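Local structure of 3-ketosteroid-delta4-5alpha-dehydrogenase (Rhodococcus jostii, 4AT2) at residues S149-P154 and A369-T374; I320-L325 and Y364-A369; Q354-I359 and P381-E386; E389-D394 and V435-L440. The protein probably oxidises 3-ketosteroids of the 5alpha series to their delta4 counterparts during steroid catabolism, with flavin-adenine dinucleotide as cofactor. All coordinates share one frame; numbering follows the deposited sequence. Where two conformers were deposited one is given.

Contact 1: S149-P154 and A369-T374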
# COMPACT_ATOMS: atom_id res chain seq x y z
N SER A 149 9.46 -9.73 35.37
CA SER A 149 9.55 -8.33 35.74
C SER A 149 9.21 -7.47 34.53
O SER A 149 9.42 -7.88 33.37
CB SER A 149 10.94 -7.97 36.26
OG SER A 149 11.91 -8.30 35.29
N PHE A 150 8.68 -6.28 34.82
CA PHE A 150 8.14 -5.38 33.82
C PHE A 150 8.97 -4.10 33.76
O PHE A 150 9.31 -3.53 34.80
CB PHE A 150 6.67 -5.06 34.18
CG PHE A 150 6.07 -3.91 33.42
CD1 PHE A 150 5.63 -4.07 32.10
CD2 PHE A 150 5.88 -2.67 34.03
CE1 PHE A 150 5.05 -3.02 31.41
CE2 PHE A 150 5.29 -1.62 33.34
CZ PHE A 150 4.88 -1.79 32.03
N TRP A 151 9.31 -3.67 32.55
CA TRP A 151 9.95 -2.37 32.35
C TRP A 151 8.92 -1.39 31.89
O TRP A 151 8.27 -1.62 30.87
CB TRP A 151 11.06 -2.47 31.31
CG TRP A 151 11.75 -1.13 31.12
CD1 TRP A 151 11.70 -0.30 30.01
CD2 TRP A 151 12.56 -0.41 32.12
NE1 TRP A 151 12.43 0.85 30.23
CE2 TRP A 151 12.97 0.84 31.47
CE3 TRP A 151 13.00 -0.69 33.41
CZ2 TRP A 151 13.77 1.78 32.12
CZ3 TRP A 151 13.82 0.26 34.05
CH2 TRP A 151 14.19 1.46 33.42
N GLY A 152 8.77 -0.29 32.62
CA GLY A 152 7.66 0.63 32.39
C GLY A 152 7.96 1.99 31.77
O GLY A 152 7.06 2.81 31.64
N GLU A 153 9.21 2.23 31.37
CA GLU A 153 9.57 3.55 30.84
C GLU A 153 9.60 3.54 29.32
O GLU A 153 9.82 2.49 28.72
CB GLU A 153 10.91 4.02 31.41
CG GLU A 153 10.93 4.08 32.94
CD GLU A 153 12.24 4.58 33.51
OE1 GLU A 153 13.02 5.23 32.78
OE2 GLU A 153 12.50 4.35 34.72
N PRO A 154 9.39 4.70 28.69
CA PRO A 154 9.49 4.76 27.24
C PRO A 154 10.85 4.27 26.76
O PRO A 154 11.88 4.59 27.37
CB PRO A 154 9.32 6.25 26.93
CG PRO A 154 8.52 6.77 28.09
CD PRO A 154 9.10 6.03 29.27
N ALA A 369 19.14 12.08 30.47
CA ALA A 369 19.68 11.38 31.65
C ALA A 369 18.87 10.13 32.00
O ALA A 369 19.29 9.33 32.85
CB ALA A 369 19.71 12.33 32.84
N ALA A 370 17.72 9.97 31.35
CA ALA A 370 16.78 8.89 31.67
C ALA A 370 17.31 7.56 31.16
O ALA A 370 18.08 7.50 30.19
CB ALA A 370 15.41 9.17 31.06
N THR A 371 16.87 6.48 31.81
CA THR A 371 17.41 5.15 31.54
C THR A 371 16.91 4.63 30.20
O THR A 371 15.70 4.57 29.96
CB THR A 371 17.01 4.16 32.65
OG1 THR A 371 17.45 4.67 33.92
CG2 THR A 371 17.61 2.78 32.41
N THR A 372 17.84 4.23 29.33
CA THR A 372 17.48 3.73 28.01
C THR A 372 18.41 2.64 27.48
O THR A 372 19.61 2.64 27.78
CB THR A 372 17.37 4.88 26.97
OG1 THR A 372 17.00 4.32 25.70
CG2 THR A 372 18.72 5.63 26.80
N ALA A 373 17.85 1.74 26.68
CA ALA A 373 18.64 0.73 25.98
C ALA A 373 19.36 1.33 24.76
O ALA A 373 20.25 0.69 24.19
CB ALA A 373 17.76 -0.44 25.55
N THR A 374 18.99 2.54 24.37
CA THR A 374 19.51 3.14 23.13
C THR A 374 20.09 4.55 23.38
O THR A 374 19.63 5.51 22.78
CB THR A 374 18.43 3.18 22.01
OG1 THR A 374 17.28 3.92 22.44
CG2 THR A 374 17.96 1.78 21.62
O HOH W 1 13.73 3.01 28.68
O HOH W 2 14.89 6.81 33.87
O HOH W 3 15.10 4.32 35.88
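Trp151 and Glu153 meet Thr371 in a surface contact between two loops, one following helix 132-141 and the other leaving helix 361-369, bridged by three waters. The direct touch is apolar: methyl CG2 of Thr371 lies 3.8 Å from Trp151 CH2 and approaches the benzo end of the indole at a slant. With OG1 beside the backbone N (chi1 -56°), CG2 of Thr371 falls anti to that N and meets the indole. The waters do the polar work. The first sits in the plane of the indole, accepts from Trp151 NE1 at 3.0 Å and donates to the carbonyl oxygens of Pro154 and Thr371. The second donates to Glu153 OE1 at 2.7 Å and accepts from Thr371 N; the third joins Glu153 OE2 to Thr371 OG1. Gln318 NE2, on helix 317-320, is hydrogen-bonded to both Glu153 OE1 and Thr371 O. Just beyond, Thr372 forms an ST turn, its OG1 accepting from Thr374 N at 3.0 Å (168°). This turn leads to Thr374, which lines the 4-androstene-3,17-dione pocket. Asp316 OD1 takes hydrogen bonds with the hydroxyls of both Thr372 and Thr374.

Contact 2: I320-L325 and Y364-A369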
# COMPACT_ATOMS: atom_id res chain seq x y z
N ILE A 320 11.77 11.95 23.14
CA ILE A 320 10.53 12.19 22.41
C ILE A 320 9.37 12.49 23.36
O ILE A 320 8.61 13.44 23.17
CB ILE A 320 10.18 11.00 21.48
CG1 ILE A 320 11.25 10.82 20.40
CG2 ILE A 320 8.82 11.18 20.81
CD1 ILE A 320 11.12 9.53 19.61
N VAL A 321 9.24 11.66 24.40
CA VAL A 321 8.08 11.74 25.30
C VAL A 321 8.03 13.05 26.11
O VAL A 321 6.97 13.42 26.61
CB VAL A 321 8.00 10.50 26.22
CG1 VAL A 321 8.96 10.61 27.40
CG2 VAL A 321 6.57 10.26 26.68
N ARG A 322 9.16 13.75 26.20
CA ARG A 322 9.26 14.97 26.99
C ARG A 322 9.16 16.25 26.17
O ARG A 322 9.28 17.35 26.70
CB ARG A 322 10.56 14.95 27.81
CG ARG A 322 10.52 13.94 28.94
CD ARG A 322 11.89 13.77 29.60
NE ARG A 322 11.75 12.98 30.81
CZ ARG A 322 11.71 11.64 30.85
NH1 ARG A 322 11.86 10.91 29.75
NH2 ARG A 322 11.52 11.05 32.03
N GLY A 323 8.94 16.12 24.86
CA GLY A 323 8.71 17.29 24.02
C GLY A 323 7.44 17.14 23.20
O GLY A 323 6.58 16.29 23.49
N ILE A 324 7.32 17.97 22.16
CA ILE A 324 6.29 17.75 21.16
C ILE A 324 6.90 17.55 19.79
O ILE A 324 7.87 18.23 19.41
CB ILE A 324 5.24 18.88 21.13
CG1 ILE A 324 5.88 20.25 20.86
CG2 ILE A 324 4.49 18.90 22.45
CD1 ILE A 324 4.86 21.32 20.47
N LEU A 325 6.35 16.60 19.05
CA LEU A 325 6.76 16.41 17.66
C LEU A 325 5.92 17.30 16.77
O LEU A 325 4.70 17.34 16.90
CB LEU A 325 6.57 14.95 17.24
CG LEU A 325 7.61 13.98 17.79
CD1 LEU A 325 7.15 12.55 17.57
CD2 LEU A 325 9.01 14.21 17.20
N TYR A 364 14.90 18.36 27.96
CA TYR A 364 15.91 17.66 27.20
C TYR A 364 16.93 17.02 28.16
O TYR A 364 17.27 15.84 28.01
CB TYR A 364 16.61 18.56 26.17
CG TYR A 364 17.59 17.77 25.35
CD1 TYR A 364 18.88 17.53 25.81
CD2 TYR A 364 17.20 17.20 24.14
CE1 TYR A 364 19.77 16.76 25.08
CE2 TYR A 364 18.09 16.44 23.39
CZ TYR A 364 19.37 16.22 23.88
OH TYR A 364 20.26 15.46 23.15
N GLU A 365 17.40 17.81 29.13
CA GLU A 365 18.37 17.32 30.12
C GLU A 365 17.83 16.12 30.88
O GLU A 365 18.54 15.13 31.07
CB GLU A 365 18.77 18.45 31.09
CG GLU A 365 19.65 19.51 30.46
CD GLU A 365 19.87 20.74 31.34
OE1 GLU A 365 19.14 20.95 32.34
OE2 GLU A 365 20.78 21.53 31.00
N GLU A 366 16.57 16.20 31.29
CA GLU A 366 15.95 15.09 32.00
C GLU A 366 15.83 13.85 31.11
O GLU A 366 16.15 12.74 31.53
CB GLU A 366 14.58 15.48 32.56
CG GLU A 366 13.88 14.33 33.27
CD GLU A 366 12.54 14.74 33.83
OE1 GLU A 366 12.54 15.34 34.92
OE2 GLU A 366 11.50 14.45 33.18
N GLY A 367 15.38 14.05 29.88
CA GLY A 367 15.26 12.92 28.96
C GLY A 367 16.60 12.28 28.62
O GLY A 367 16.71 11.06 28.50
N ALA A 368 17.62 13.12 28.48
CA ALA A 368 18.95 12.65 28.11
C ALA A 368 19.63 11.89 29.24
O ALA A 368 20.57 11.15 29.00
CB ALA A 368 19.82 13.81 27.64
N ALA A 369 19.14 12.08 30.47
CA ALA A 369 19.68 11.38 31.65
C ALA A 369 18.87 10.13 32.00
O ALA A 369 19.29 9.33 32.85
CB ALA A 369 19.71 12.33 32.84
O HOH W 4 10.50 11.75 34.73
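Arg322 NE and Glu366 OE2 form a salt bridge at 2.8 Å, with an almost straight hydrogen bond (177°). The carboxylate oxygen lies in the guanidinium plane and receives the proton on its anti lone pair, the one turned away from OE1. The two flat groups are nearly perpendicular, 88° apart, so a single oxygen makes the bond and the usual side-by-side double pairing is absent. A water extends the link: it accepts from Arg322 NH2 at 3.0 Å and donates weakly to the same OE2. On the other branch, NH1 bonds to the carbonyl oxygen of Gln318, so all three guanidinium nitrogens have partners and the group's rotation is fixed. Glu366 reaches out with CG anti to its backbone N (chi1 178°), and its chain crosses that of Arg322 at about a right angle.

Packing follows inward from the charges. Arg322 CD rests on the helix backbone, 3.5 Å from Gly367 N, and Glu366 O lies over one face of the guanidinium. A side chain at Gly367 would be cramped there, as a CB would stand about 3.3 Å from Arg322 CD. A leucine in place of Arg322 would probably leave the Glu366 carboxylate without its charged mate and the Gln318 carbonyl without this donor. Arg322 also packs on Ile359. It occupies the third position of a type I beta turn, Ile320 to Gly323, which joins helix 317-320 to edge strand 324-326 of a four-stranded antiparallel sheet; the arginine thereby ties the turn to helix 361-369.

Contact 3: Q354-I359 and P381-E386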
# COMPACT_ATOMS: atom_id res chain seq x y z
N GLN A 354 8.91 14.32 7.47
CA GLN A 354 9.44 15.54 8.09
C GLN A 354 8.95 15.65 9.51
O GLN A 354 7.73 15.70 9.74
CB GLN A 354 8.96 16.80 7.35
CG GLN A 354 9.09 16.73 5.85
CD GLN A 354 10.51 16.69 5.41
OE1 GLN A 354 11.23 17.69 5.52
NE2 GLN A 354 10.94 15.55 4.88
N ALA A 355 9.87 15.70 10.47
CA ALA A 355 9.52 15.87 11.87
C ALA A 355 10.59 16.64 12.61
O ALA A 355 11.77 16.56 12.26
CB ALA A 355 9.32 14.50 12.53
N PHE A 356 10.18 17.37 13.64
CA PHE A 356 11.10 18.03 14.55
C PHE A 356 10.61 17.79 15.95
O PHE A 356 9.40 17.76 16.18
CB PHE A 356 11.10 19.55 14.32
CG PHE A 356 11.38 19.97 12.91
CD1 PHE A 356 12.69 20.13 12.46
CD2 PHE A 356 10.34 20.21 12.02
CE1 PHE A 356 12.95 20.52 11.16
CE2 PHE A 356 10.59 20.60 10.71
CZ PHE A 356 11.90 20.77 10.28
N LEU A 357 11.54 17.61 16.89
CA LEU A 357 11.16 17.55 18.30
C LEU A 357 11.42 18.91 18.94
O LEU A 357 12.56 19.39 18.97
CB LEU A 357 11.92 16.43 19.07
CG LEU A 357 11.46 16.29 20.53
CD1 LEU A 357 10.06 15.68 20.61
CD2 LEU A 357 12.45 15.46 21.36
N ILE A 358 10.35 19.52 19.44
CA ILE A 358 10.43 20.80 20.15
C ILE A 358 10.44 20.47 21.64
O ILE A 358 9.54 19.78 22.13
CB ILE A 358 9.23 21.72 19.82
CG1 ILE A 358 8.97 21.77 18.30
CG2 ILE A 358 9.46 23.10 20.43
CD1 ILE A 358 10.14 22.31 17.48
N ILE A 359 11.48 20.91 22.33
CA ILE A 359 11.68 20.49 23.72
C ILE A 359 12.42 21.57 24.49
O ILE A 359 13.38 22.17 23.96
CB ILE A 359 12.42 19.12 23.76
CG1 ILE A 359 12.50 18.57 25.20
CG2 ILE A 359 13.78 19.21 23.05
CD1 ILE A 359 12.87 17.09 25.27
N PRO A 381 20.10 18.61 19.90
CA PRO A 381 19.34 19.65 19.21
C PRO A 381 20.16 20.32 18.11
O PRO A 381 21.37 20.56 18.30
CB PRO A 381 19.06 20.68 20.31
CG PRO A 381 19.25 19.94 21.59
CD PRO A 381 20.35 18.97 21.30
N LYS A 382 19.52 20.62 16.98
CA LYS A 382 20.16 21.41 15.93
C LYS A 382 20.06 22.90 16.23
O LYS A 382 21.03 23.65 16.05
CB LYS A 382 19.56 21.09 14.56
CG LYS A 382 20.15 21.95 13.44
CD LYS A 382 19.79 21.45 12.05
CE LYS A 382 20.63 20.23 11.65
NZ LYS A 382 20.20 19.67 10.34
N TRP A 383 18.88 23.33 16.68
CA TRP A 383 18.65 24.74 17.00
C TRP A 383 18.29 24.92 18.44
O TRP A 383 17.64 24.07 19.04
CB TRP A 383 17.53 25.33 16.17
CG TRP A 383 17.65 25.18 14.67
CD1 TRP A 383 18.30 26.03 13.78
CD2 TRP A 383 17.06 24.13 13.84
NE1 TRP A 383 18.16 25.59 12.48
CE2 TRP A 383 17.44 24.44 12.45
CE3 TRP A 383 16.30 22.98 14.09
CZ2 TRP A 383 17.04 23.64 11.38
CZ3 TRP A 383 15.92 22.19 13.01
CH2 TRP A 383 16.28 22.51 11.69
N ALA A 384 18.69 26.04 19.01
CA ALA A 384 18.29 26.40 20.36
C ALA A 384 18.14 27.91 20.46
O ALA A 384 18.96 28.66 19.91
CB ALA A 384 19.28 25.89 21.39
N ALA A 385 17.10 28.34 21.16
CA ALA A 385 16.77 29.75 21.24
C ALA A 385 16.13 30.08 22.57
O ALA A 385 15.64 29.20 23.27
CB ALA A 385 15.83 30.14 20.10
N GLU A 386 16.12 31.37 22.91
CA GLU A 386 15.52 31.85 24.15
C GLU A 386 14.00 31.85 24.06
O GLU A 386 13.33 31.73 25.09
CB GLU A 386 16.01 33.27 24.46
CG GLU A 386 17.49 33.38 24.81
CD GLU A 386 17.86 32.58 26.04
OE1 GLU A 386 17.25 32.81 27.11
OE2 GLU A 386 18.75 31.70 25.94
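Phe356 and Trp383 meet obliquely, with their planes at 60° and the phenyl centroid 6.0 Å from that of the indole's six-membered ring. One face of the indole carries Lys382 CG, 3.7 Å above the plane and over its centre. At the far corner of the six-membered ring, Trp383 CZ3 comes within 3.9 Å of Phe356 CD1, while Phe356 CE1 is as near to Trp383 CZ3 and CH2. Trp383 has CG anti to its carbonyl carbon (chi1 -54°), which swings the benzo end over to the phenylalanine although the bond from its backbone does not aim there. The two residues belong to strands 356-360 and 383-385 of an antiparallel sheet, not adjacent but separated by strand 435-439, and the rings join above this intervening strand. A classic beta bulge, in which Lys382 and Trp383 both face Ala437, marks the edge strand just here. Lys382 NZ makes a salt bridge to Asp439 farther along the intervening strand. Phe356 also packs on Val326 and Met395, and Trp383 on Leu391 of the helix that follows its strand.

Contact 4: E389-D394 and V435-L440; sequences EELESD and VAALDL
Leu391 meets Val435 and Ala437 in an apolar side-chain contact, and all three residues are buried. Leu391 CD2 lies 3.9 Å from Val435 CG2 and equally near CG1, fitting against both branches of the valine as the side chains pass at a slant. The same CD2 also reaches Ala437 CB, the next residue on that side of the strand, and Leu391 CD1 meets this CB as well, at 4.0 Å. Having CG anti to the backbone N (chi1 -173°) carries both leucine methyls out from the helix to the strand.

The methyls also lie against the strand backbone: Leu391 CD2 stands 3.8 Å from Ala436 O and CD1 3.9 Å from Ala437 N. The leucine therefore spans three successive residues, although Ala436 itself points its methyl away. Replacing Leu391 by alanine would remove both methyls and is likely to leave a gap over Val435 and Ala437.

The helix segment runs at 25° to strand 435-439, their axes approaching to 8.9 Å, so this is nearly parallel helix-on-sheet packing. Strand 435-439 lies between strands 356-360 and 383-385, and Ile358 of the former touches Val435 and Ala437.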
# COMPACT_ATOMS: atom_id res chain seq x y z
N GLU A 389 9.38 32.13 19.27
CA GLU A 389 9.41 33.02 18.11
C GLU A 389 10.77 32.94 17.39
O GLU A 389 10.81 32.81 16.17
CB GLU A 389 9.11 34.46 18.53
CG GLU A 389 9.19 35.45 17.38
CD GLU A 389 8.80 36.87 17.76
OE1 GLU A 389 8.59 37.15 18.96
OE2 GLU A 389 8.70 37.70 16.84
N GLU A 390 11.87 32.99 18.14
CA GLU A 390 13.19 32.87 17.52
C GLU A 390 13.44 31.48 16.96
O GLU A 390 13.99 31.34 15.87
CB GLU A 390 14.29 33.21 18.51
CG GLU A 390 14.39 34.67 18.87
CD GLU A 390 15.21 34.87 20.13
OE1 GLU A 390 14.68 34.63 21.23
OE2 GLU A 390 16.39 35.22 20.01
N LEU A 391 13.04 30.44 17.70
CA LEU A 391 13.26 29.07 17.25
C LEU A 391 12.54 28.86 15.91
O LEU A 391 13.08 28.23 14.99
CB LEU A 391 12.75 28.06 18.29
CG LEU A 391 13.07 26.59 18.02
CD1 LEU A 391 14.57 26.32 18.08
CD2 LEU A 391 12.35 25.72 19.03
N GLU A 392 11.33 29.39 15.83
CA GLU A 392 10.50 29.28 14.62
C GLU A 392 11.21 29.85 13.40
O GLU A 392 11.27 29.20 12.36
CB GLU A 392 9.17 30.00 14.86
CG GLU A 392 8.20 30.05 13.69
CD GLU A 392 6.98 30.85 14.08
OE1 GLU A 392 7.06 32.09 14.07
OE2 GLU A 392 5.96 30.22 14.43
N SER A 393 11.73 31.07 13.54
CA SER A 393 12.49 31.71 12.47
C SER A 393 13.74 30.90 12.12
O SER A 393 14.03 30.65 10.94
CB SER A 393 12.85 33.14 12.85
OG SER A 393 13.60 33.75 11.81
N ASP A 394 14.47 30.48 13.16
CA ASP A 394 15.69 29.66 13.00
C ASP A 394 15.43 28.43 12.14
O ASP A 394 16.26 28.04 11.32
CB ASP A 394 16.22 29.21 14.37
CG ASP A 394 16.77 30.35 15.23
OD1 ASP A 394 17.00 31.48 14.72
OD2 ASP A 394 16.99 30.11 16.44
N VAL A 435 14.34 26.99 24.61
CA VAL A 435 13.68 25.92 23.88
C VAL A 435 14.60 25.48 22.75
O VAL A 435 15.34 26.29 22.19
CB VAL A 435 12.26 26.38 23.40
CG1 VAL A 435 12.33 27.61 22.49
CG2 VAL A 435 11.46 25.23 22.79
N ALA A 436 14.57 24.19 22.45
CA ALA A 436 15.42 23.61 21.41
C ALA A 436 14.59 22.83 20.40
O ALA A 436 13.45 22.45 20.68
CB ALA A 436 16.45 22.69 22.05
N ALA A 437 15.14 22.61 19.21
CA ALA A 437 14.50 21.74 18.24
C ALA A 437 15.51 20.73 17.70
O ALA A 437 16.62 21.09 17.31
CB ALA A 437 13.88 22.54 17.10
N LEU A 438 15.11 19.47 17.70
CA LEU A 438 15.87 18.41 17.06
C LEU A 438 15.37 18.27 15.63
O LEU A 438 14.16 18.20 15.41
CB LEU A 438 15.67 17.08 17.78
CG LEU A 438 16.36 16.80 19.12
CD1 LEU A 438 15.98 17.81 20.19
CD2 LEU A 438 16.01 15.37 19.55
N ASP A 439 16.30 18.20 14.68
CA ASP A 439 15.96 17.95 13.27
C ASP A 439 15.81 16.45 13.04
O ASP A 439 16.80 15.71 13.02
CB ASP A 439 17.06 18.52 12.37
CG ASP A 439 16.68 18.49 10.90
OD1 ASP A 439 15.65 17.89 10.54
OD2 ASP A 439 17.45 19.08 10.10
N LEU A 440 14.56 16.01 12.90
CA LEU A 440 14.26 14.59 12.75
C LEU A 440 13.66 14.32 11.38
O LEU A 440 12.86 13.40 11.20
CB LEU A 440 13.34 14.11 13.88
CG LEU A 440 13.90 14.30 15.30
CD1 LEU A 440 12.88 13.93 16.36
CD2 LEU A 440 15.16 13.49 15.48

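In the fold
Contacts 2, 3 and 4 share one four-stranded antiparallel sheet, ordered 324-326, 356-360, 435-439, 383-385. Contacts 3 and 4 nearly coincide, their centres about 4 Å apart, with Ile359 O 2.8 Å from Ala436 N across neighbouring strands. Contact 2 lies at the other edge, about 11 Å from contact 3 between centres, and its Ile324 O is 2.8 Å from Ile358 N. Helix 361-369 carries the chain on to contact 1, which shares Ala369 with contact 2 and touches it through Pro154 and Val321. Contact 1 alone includes a steroid-pocket residue, Thr374; its Trp151 side chain is about 12 Å from the bound 4-androstene-3,17-dione and about 13 Å from the flavin cofactor.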